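Local coordinates for glycosyl hydrolase (Rhizobium leguminosarum bv. trifolii, PDB 5NDX), which probably hydrolyses O-glycosidic bonds, as a family 39 glycoside hydrolase and a bacterial orthologue of human alpha-L-iduronidase, at residues L433-D446 against D513-D527. The protein carries 2 engineered substitutions. Residues are numbered along the deposited sequence; the frame is centred on the assembly and turned at random.
Unlike the reference sequence in segment 433-446: Ile-440 (reference Leu).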
ATOM      1  N   LEU A 433      -1.054  21.624  22.268  1.00 43.48           N
ATOM      2  CA  LEU A 433       0.288  21.072  22.009  1.00 44.51           C
ATOM      3  C   LEU A 433       1.111  21.400  23.254  1.00 45.81           C
ATOM      4  O   LEU A 433       0.787  22.346  23.952  1.00 44.83           O
ATOM      5  CB  LEU A 433       0.958  21.762  20.817  1.00 42.81           C
ATOM      6  CG  LEU A 433       0.325  21.531  19.422  1.00 42.40           C
ATOM      7  CD1 LEU A 433       0.841  22.575  18.446  1.00 41.24           C
ATOM      8  CD2 LEU A 433       0.580  20.133  18.954  1.00 40.12           C
ATOM      9  N   VAL A 434       2.206  20.696  23.463  1.00 48.80           N
ATOM     10  CA  VAL A 434       3.124  21.028  24.552  1.00 52.43           C
ATOM     11  C   VAL A 434       3.919  22.263  24.160  1.00 54.40           C
ATOM     12  O   VAL A 434       4.567  22.264  23.106  1.00 52.83           O
ATOM     13  CB  VAL A 434       4.125  19.896  24.816  1.00 56.29           C
ATOM     14  CG1 VAL A 434       5.127  20.324  25.909  1.00 58.40           C
ATOM     15  CG2 VAL A 434       3.368  18.624  25.175  1.00 56.25           C
ATOM     16  N   PRO A 435       3.900  23.311  24.997  1.00 58.06           N
ATOM     17  CA  PRO A 435       4.635  24.509  24.558  1.00 59.76           C
ATOM     18  C   PRO A 435       6.124  24.303  24.275  1.00 55.81           C
ATOM     19  O   PRO A 435       6.727  23.392  24.805  1.00 57.17           O
ATOM     20  CB  PRO A 435       4.337  25.526  25.676  1.00 64.87           C
ATOM     21  CG  PRO A 435       2.926  25.162  26.071  1.00 64.20           C
ATOM     22  CD  PRO A 435       2.988  23.638  26.117  1.00 62.21           C
ATOM     23  N   GLY A 436       6.659  25.124  23.368  1.00 53.35           N
ATOM     24  CA  GLY A 436       7.943  24.873  22.708  1.00 48.84           C
ATOM     25  C   GLY A 436       7.736  25.000  21.212  1.00 48.14           C
ATOM     26  O   GLY A 436       6.594  25.062  20.761  1.00 51.87           O
ATOM     27  N   ARG A 437       8.832  25.076  20.474  1.00 43.46           N
ATOM     28  CA  ARG A 437       8.840  25.239  19.030  1.00 44.81           C
ATOM     29  C   ARG A 437       8.230  24.004  18.370  1.00 38.95           C
ATOM     30  O   ARG A 437       8.537  22.852  18.726  1.00 37.01           O
ATOM     31  CB  ARG A 437      10.244  25.228  18.430  1.00 48.38           C
ATOM     32  CG  ARG A 437      11.139  26.421  18.505  1.00 55.70           C
ATOM     33  CD  ARG A 437      12.582  25.916  18.312  1.00 59.10           C
ATOM     34  NE  ARG A 437      13.170  26.227  17.020  1.00 59.32           N
ATOM     35  CZ  ARG A 437      14.134  25.524  16.405  1.00 59.46           C
ATOM     36  NH1 ARG A 437      14.634  24.399  16.903  1.00 54.83           N
ATOM     37  NH2 ARG A 437      14.578  25.935  15.221  1.00 60.95           N
ATOM     38  N   HIS A 438       7.499  24.260  17.314  1.00 37.52           N
ATOM     39  CA  HIS A 438       7.001  23.203  16.439  1.00 36.69           C
ATOM     40  C   HIS A 438       7.238  23.600  15.019  1.00 36.17           C
ATOM     41  O   HIS A 438       7.237  24.804  14.672  1.00 37.89           O
ATOM     42  CB  HIS A 438       5.511  23.022  16.669  1.00 38.31           C
ATOM     43  CG  HIS A 438       5.192  22.426  17.986  1.00 39.23           C
ATOM     44  ND1 HIS A 438       4.936  21.080  18.155  1.00 43.33           N
ATOM     45  CD2 HIS A 438       5.108  22.979  19.209  1.00 40.85           C
ATOM     46  CE1 HIS A 438       4.681  20.839  19.429  1.00 41.67           C
ATOM     47  NE2 HIS A 438       4.797  21.969  20.091  1.00 41.73           N
ATOM     48  N   ALA A 439       7.353  22.587  14.181  1.00 34.32           N
ATOM     49  CA  ALA A 439       7.451  22.766  12.732  1.00 33.29           C
ATOM     50  C   ALA A 439       6.158  22.255  12.087  1.00 32.80           C
ATOM     51  O   ALA A 439       5.588  21.221  12.508  1.00 32.36           O
ATOM     52  CB  ALA A 439       8.641  22.013  12.192  1.00 31.96           C
ATOM     53  N   ILE A 440       5.673  23.026  11.117  1.00 32.24           N
ATOM     54  CA  ILE A 440       4.470  22.694  10.357  1.00 33.17           C
ATOM     55  C   ILE A 440       4.904  22.298   8.945  1.00 31.78           C
ATOM     56  O   ILE A 440       5.508  23.123   8.262  1.00 32.81           O
ATOM     57  CB  ILE A 440       3.511  23.880  10.304  1.00 34.48           C
ATOM     58  CG1 ILE A 440       3.176  24.353  11.726  1.00 36.13           C
ATOM     59  CG2 ILE A 440       2.218  23.499   9.550  1.00 34.12           C
ATOM     60  CD1 ILE A 440       2.427  25.704  11.746  1.00 38.78           C
ATOM     61  N   CYS A 441       4.620  21.046   8.544  1.00 31.45           N
ATOM     62  CA  CYS A 441       4.914  20.508   7.227  1.00 33.03           C
ATOM     63  C   CYS A 441       3.590  20.213   6.554  1.00 33.51           C
ATOM     64  O   CYS A 441       2.748  19.541   7.147  1.00 32.48           O
ATOM     65  CB  CYS A 441       5.722  19.183   7.280  1.00 36.22           C
ATOM     66  SG  CYS A 441       7.107  19.292   8.444  1.00 43.99           S
ATOM     67  N   LEU A 442       3.407  20.759   5.345  1.00 31.55           N
ATOM     68  CA  LEU A 442       2.190  20.578   4.584  1.00 31.33           C
ATOM     69  C   LEU A 442       2.511  19.843   3.294  1.00 29.92           C
ATOM     70  O   LEU A 442       3.216  20.370   2.455  1.00 31.75           O
ATOM     71  CB  LEU A 442       1.572  21.925   4.268  1.00 30.37           C
ATOM     72  CG  LEU A 442       1.380  22.855   5.460  1.00 32.28           C
ATOM     73  CD1 LEU A 442       1.082  24.257   4.968  1.00 33.58           C
ATOM     74  CD2 LEU A 442       0.310  22.361   6.416  1.00 33.28           C
ATOM     75  N   LEU A 443       2.029  18.623   3.161  1.00 29.63           N
ATOM     76  CA  LEU A 443       2.216  17.828   1.955  1.00 29.99           C
ATOM     77  C   LEU A 443       0.874  17.774   1.178  1.00 29.76           C
ATOM     78  O   LEU A 443      -0.189  17.669   1.800  1.00 28.06           O
ATOM     79  CB  LEU A 443       2.619  16.425   2.335  1.00 31.40           C
ATOM     80  CG  LEU A 443       3.910  16.296   3.107  1.00 33.38           C
ATOM     81  CD1 LEU A 443       3.979  14.950   3.780  1.00 34.86           C
ATOM     82  CD2 LEU A 443       5.054  16.421   2.111  1.00 35.55           C
ATOM     83  N   ARG A 444       0.949  17.803  -0.151  1.00 28.02           N
ATOM     84  CA  ARG A 444      -0.227  17.905  -1.003  1.00 29.09           C
ATOM     85  C   ARG A 444      -0.095  17.058  -2.238  1.00 28.35           C
ATOM     86  O   ARG A 444       0.952  17.068  -2.925  1.00 29.21           O
ATOM     87  CB  ARG A 444      -0.429  19.369  -1.429  1.00 29.54           C
ATOM     88  CG  ARG A 444      -1.523  19.692  -2.454  1.00 29.76           C
ATOM     89  CD  ARG A 444      -2.899  19.298  -2.011  1.00 30.05           C
ATOM     90  NE  ARG A 444      -3.378  20.054  -0.875  1.00 30.34           N
ATOM     91  CZ  ARG A 444      -3.763  21.343  -0.908  1.00 30.01           C
ATOM     92  NH1 ARG A 444      -3.702  22.071  -2.010  1.00 30.35           N
ATOM     93  NH2 ARG A 444      -4.212  21.911   0.194  1.00 30.83           N
ATOM     94  N   ILE A 445      -1.168  16.328  -2.496  1.00 27.24           N
ATOM     95  CA  ILE A 445      -1.413  15.674  -3.753  1.00 27.52           C
ATOM     96  C   ILE A 445      -2.666  16.328  -4.378  1.00 28.38           C
ATOM     97  O   ILE A 445      -3.758  16.194  -3.856  1.00 26.71           O
ATOM     98  CB  ILE A 445      -1.662  14.150  -3.620  1.00 26.70           C
ATOM     99  CG1 ILE A 445      -0.517  13.497  -2.860  1.00 26.71           C
ATOM    100  CG2 ILE A 445      -1.783  13.534  -5.020  1.00 26.40           C
ATOM    101  CD1 ILE A 445      -0.798  12.083  -2.427  1.00 27.23           C
ATOM    102  N   ASP A 446      -2.468  17.014  -5.494  1.00 27.84           N
ATOM    103  CA  ASP A 446      -3.566  17.611  -6.239  1.00 29.07           C
ATOM    104  C   ASP A 446      -3.027  17.833  -7.645  1.00 30.95           C
ATOM    105  O   ASP A 446      -1.925  17.378  -8.000  1.00 30.55           O
ATOM    106  CB  ASP A 446      -4.153  18.863  -5.566  1.00 29.07           C
ATOM    107  CG  ASP A 446      -3.187  20.052  -5.506  1.00 31.54           C
ATOM    108  OD1 ASP A 446      -2.174  20.042  -6.269  1.00 32.68           O
ATOM    109  OD2 ASP A 446      -3.438  21.047  -4.712  1.00 31.86           O
ATOM    110  N   ASP A 513      -5.978  26.229   1.052  1.00 33.82           N
ATOM    111  CA  ASP A 513      -6.820  26.165  -0.138  1.00 33.59           C
ATOM    112  C   ASP A 513      -6.904  24.696  -0.493  1.00 32.78           C
ATOM    113  O   ASP A 513      -5.869  24.038  -0.675  1.00 35.65           O
ATOM    114  CB  ASP A 513      -6.168  26.968  -1.251  1.00 35.87           C
ATOM    115  CG  ASP A 513      -6.794  26.676  -2.600  1.00 39.65           C
ATOM    116  OD1 ASP A 513      -7.971  27.112  -2.793  1.00 38.56           O
ATOM    117  OD2 ASP A 513      -6.122  25.930  -3.402  1.00 39.53           O
ATOM    118  N   VAL A 514      -8.114  24.158  -0.561  1.00 32.07           N
ATOM    119  CA  VAL A 514      -8.314  22.719  -0.594  1.00 32.71           C
ATOM    120  C   VAL A 514      -9.067  22.335  -1.885  1.00 32.34           C
ATOM    121  O   VAL A 514     -10.264  22.332  -1.902  1.00 29.93           O
ATOM    122  CB  VAL A 514      -9.081  22.261   0.644  1.00 32.45           C
ATOM    123  CG1 VAL A 514      -9.286  20.782   0.636  1.00 33.71           C
ATOM    124  CG2 VAL A 514      -8.331  22.650   1.908  1.00 34.55           C
ATOM    125  N   PRO A 515      -8.333  21.986  -2.956  1.00 31.65           N
ATOM    126  CA  PRO A 515      -9.024  21.562  -4.179  1.00 31.87           C
ATOM    127  C   PRO A 515      -9.771  20.257  -4.049  1.00 30.61           C
ATOM    128  O   PRO A 515      -9.437  19.437  -3.212  1.00 29.38           O
ATOM    129  CB  PRO A 515      -7.894  21.395  -5.201  1.00 31.89           C
ATOM    130  CG  PRO A 515      -6.706  22.101  -4.611  1.00 31.90           C
ATOM    131  CD  PRO A 515      -6.876  22.029  -3.117  1.00 31.16           C
ATOM    132  N   LEU A 516     -10.802  20.119  -4.873  1.00 30.20           N
ATOM    133  CA  LEU A 516     -11.508  18.874  -5.087  1.00 31.05           C
ATOM    134  C   LEU A 516     -11.043  18.329  -6.446  1.00 30.76           C
ATOM    135  O   LEU A 516     -11.268  18.982  -7.475  1.00 32.88           O
ATOM    136  CB  LEU A 516     -13.011  19.101  -5.089  1.00 30.75           C
ATOM    137  CG  LEU A 516     -13.881  17.892  -5.452  1.00 31.13           C
ATOM    138  CD1 LEU A 516     -13.750  16.888  -4.352  1.00 31.12           C
ATOM    139  CD2 LEU A 516     -15.353  18.335  -5.616  1.00 33.83           C
ATOM    140  N   PRO A 517     -10.424  17.149  -6.507  1.00 30.24           N
ATOM    141  CA  PRO A 517      -9.953  16.347  -5.381  1.00 28.95           C
ATOM    142  C   PRO A 517      -8.561  16.718  -4.886  1.00 28.34           C
ATOM    143  O   PRO A 517      -7.757  17.273  -5.634  1.00 28.86           O
ATOM    144  CB  PRO A 517      -9.890  14.948  -5.965  1.00 29.34           C
ATOM    145  CG  PRO A 517      -9.615  15.124  -7.416  1.00 29.53           C
ATOM    146  CD  PRO A 517     -10.137  16.488  -7.810  1.00 29.72           C
ATOM    147  N   SER A 518      -8.289  16.390  -3.622  1.00 27.98           N
ATOM    148  CA  SER A 518      -6.954  16.547  -3.070  1.00 27.90           C
ATOM    149  C   SER A 518      -6.809  15.799  -1.782  1.00 28.29           C
ATOM    150  O   SER A 518      -7.798  15.436  -1.131  1.00 27.35           O
ATOM    151  CB  SER A 518      -6.609  18.047  -2.853  1.00 28.14           C
ATOM    152  OG  SER A 518      -7.376  18.590  -1.763  1.00 29.25           O
ATOM    153  N   LEU A 519      -5.551  15.502  -1.466  1.00 28.47           N
ATOM    154  CA  LEU A 519      -5.181  14.949  -0.173  1.00 29.41           C
ATOM    155  C   LEU A 519      -4.088  15.841   0.374  1.00 28.26           C
ATOM    156  O   LEU A 519      -3.100  16.082  -0.305  1.00 28.54           O
ATOM    157  CB  LEU A 519      -4.635  13.518  -0.326  1.00 28.82           C
ATOM    158  CG  LEU A 519      -4.251  12.821   0.978  1.00 29.24           C
ATOM    159  CD1 LEU A 519      -5.442  12.694   1.937  1.00 30.03           C
ATOM    160  CD2 LEU A 519      -3.681  11.406   0.684  1.00 30.42           C
ATOM    161  N   THR A 520      -4.267  16.310   1.584  1.00 27.86           N
ATOM    162  CA  THR A 520      -3.291  17.137   2.264  1.00 28.94           C
ATOM    163  C   THR A 520      -2.865  16.416   3.560  1.00 29.33           C
ATOM    164  O   THR A 520      -3.710  15.945   4.312  1.00 28.32           O
ATOM    165  CB  THR A 520      -3.879  18.480   2.670  1.00 28.97           C
ATOM    166  OG1 THR A 520      -4.468  19.127   1.547  1.00 31.49           O
ATOM    167  CG2 THR A 520      -2.841  19.431   3.244  1.00 29.47           C
ATOM    168  N   GLN A 521      -1.565  16.378   3.839  1.00 28.87           N
ATOM    169  CA  GLN A 521      -1.092  15.859   5.149  1.00 28.58           C
ATOM    170  C   GLN A 521      -0.451  17.019   5.904  1.00 29.24           C
ATOM    171  O   GLN A 521       0.420  17.711   5.368  1.00 29.55           O
ATOM    172  CB  GLN A 521      -0.107  14.712   4.938  1.00 28.83           C
ATOM    173  CG  GLN A 521       0.063  13.824   6.146  1.00 28.49           C
ATOM    174  CD  GLN A 521      -1.141  12.976   6.398  1.00 30.29           C
ATOM    175  OE1 GLN A 521      -1.933  12.678   5.481  1.00 31.36           O
ATOM    176  NE2 GLN A 521      -1.303  12.547   7.647  1.00 30.12           N
ATOM    177  N   VAL A 522      -0.954  17.291   7.109  1.00 29.68           N
ATOM    178  CA  VAL A 522      -0.421  18.337   7.958  1.00 29.00           C
ATOM    179  C   VAL A 522       0.320  17.638   9.132  1.00 31.12           C
ATOM    180  O   VAL A 522      -0.286  16.878   9.895  1.00 30.43           O
ATOM    181  CB  VAL A 522      -1.551  19.182   8.518  1.00 30.24           C
ATOM    182  CG1 VAL A 522      -0.988  20.322   9.378  1.00 30.40           C
ATOM    183  CG2 VAL A 522      -2.456  19.711   7.359  1.00 29.98           C
ATOM    184  N   LEU A 523       1.612  17.900   9.258  1.00 30.71           N
ATOM    185  CA  LEU A 523       2.424  17.384  10.330  1.00 32.00           C
ATOM    186  C   LEU A 523       2.837  18.568  11.155  1.00 33.21           C
ATOM    187  O   LEU A 523       3.336  19.564  10.600  1.00 34.42           O
ATOM    188  CB  LEU A 523       3.672  16.700   9.781  1.00 34.54           C
ATOM    189  CG  LEU A 523       3.422  15.558   8.782  1.00 37.16           C
ATOM    190  CD1 LEU A 523       4.726  15.061   8.144  1.00 41.32           C
ATOM    191  CD2 LEU A 523       2.720  14.433   9.453  1.00 36.55           C
ATOM    192  N   VAL A 524       2.559  18.501  12.452  1.00 31.14           N
ATOM    193  CA  VAL A 524       2.998  19.519  13.404  1.00 32.94           C
ATOM    194  C   VAL A 524       3.850  18.779  14.447  1.00 33.99           C
ATOM    195  O   VAL A 524       3.320  17.966  15.207  1.00 32.58           O
ATOM    196  CB  VAL A 524       1.834  20.193  14.082  1.00 33.74           C
ATOM    197  CG1 VAL A 524       2.339  21.249  15.048  1.00 36.26           C
ATOM    198  CG2 VAL A 524       0.906  20.860  13.051  1.00 33.79           C
ATOM    199  N   VAL A 525       5.165  19.000  14.425  1.00 32.87           N
ATOM    200  CA  VAL A 525       6.062  18.155  15.193  1.00 33.91           C
ATOM    201  C   VAL A 525       6.900  18.998  16.178  1.00 33.93           C
ATOM    202  O   VAL A 525       7.298  20.081  15.833  1.00 33.42           O
ATOM    203  CB  VAL A 525       6.966  17.303  14.305  1.00 33.83           C
ATOM    204  CG1 VAL A 525       6.114  16.414  13.451  1.00 35.02           C
ATOM    205  CG2 VAL A 525       7.881  18.129  13.418  1.00 36.12           C
ATOM    206  N   PRO A 526       7.148  18.490  17.405  1.00 36.10           N
ATOM    207  CA  PRO A 526       7.941  19.229  18.369  1.00 36.80           C
ATOM    208  C   PRO A 526       9.426  19.155  18.046  1.00 38.07           C
ATOM    209  O   PRO A 526       9.845  18.369  17.234  1.00 37.46           O
ATOM    210  CB  PRO A 526       7.636  18.530  19.694  1.00 37.86           C
ATOM    211  CG  PRO A 526       7.380  17.110  19.287  1.00 38.83           C
ATOM    212  CD  PRO A 526       6.606  17.246  17.982  1.00 37.23           C
ATOM    213  N   ASP A 527      10.199  20.031  18.660  1.00 41.43           N
ATOM    214  CA  ASP A 527      11.642  20.067  18.518  1.00 43.76           C
ATOM    215  C   ASP A 527      12.255  19.118  19.585  1.00 43.85           C
ATOM    216  O   ASP A 527      12.140  19.377  20.764  1.00 44.37           O
ATOM    217  CB  ASP A 527      12.125  21.506  18.712  1.00 45.16           C
ATOM    218  CG  ASP A 527      13.626  21.656  18.583  1.00 45.80           C
ATOM    219  OD1 ASP A 527      14.331  20.696  18.278  1.00 48.30           O
ATOM    220  OD2 ASP A 527      14.113  22.767  18.806  1.00 49.68           O
TER
HETATM  221  O   HOH W   1       8.882  21.564  21.027  1.00 43.05           O
HETATM  222  O   HOH W   2      -3.687  24.702  -2.999  1.00 31.22           O
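Thr-520 OG1 is gripped twice by one guanidinium: Arg-444 NE donates to it at 2.8 Å, near the plane of the group, and Arg-444 NH2 adds a weak bond. NH2 also donates to the carbonyl O of Asp-513 at 2.8 Å, tilted from both flat planes, while NH1 reaches that oxygen weakly. CG of Arg-444 stands anti to the backbone N (chi1 174°), and bends at chi2 and chi3 swing the guanidinium across to the other segment, where Pro-515 CD lies over one face, 3.4 Å from NH1. At the guanidinium edge, near its plane, Asp-446 OD2 closes a salt bridge with NH1 at 2.9 Å, met on the anti side but tilted out of the carboxylate plane; Asp-446 OD1 turns to Glu-448 N. Water 2 links NH1 to Asp-513 OD2, itself paired with Arg-423. A leucine in place of Arg-444 would probably leave Asp-446 OD2 without its counter-charge and Asp-513 O without its side-chain donors.

At the far end Arg-437 NH1 meets Asp-527 OD2 at 2.6 Å from above the carboxylate, the two planes 67° apart; Asp-527 OD1 pairs with Arg-612. Water 1 bridges Arg-437 O and Asp-527 N. Nearby, His-438 NE2 points in its ring plane at Val-434 O (3.0 Å), with Leu-433 CD1 over the centre of one ring face.

Eight backbone bonds join the strands antiparallel (155°), from Ala-439 with Val-525 to Ile-445 with Leu-519. On the Arg-444 face, Leu-442 CD2 lies alongside Val-522 CG1 at 3.8 Å. Within the mixed beta sheet beside the barrel, strand 436-445 runs between 493-503 and 518-526, the latter followed by 407-413, while helix 364-372 packs against Ile-445, Leu-519 and Gln-521 on the opposite face.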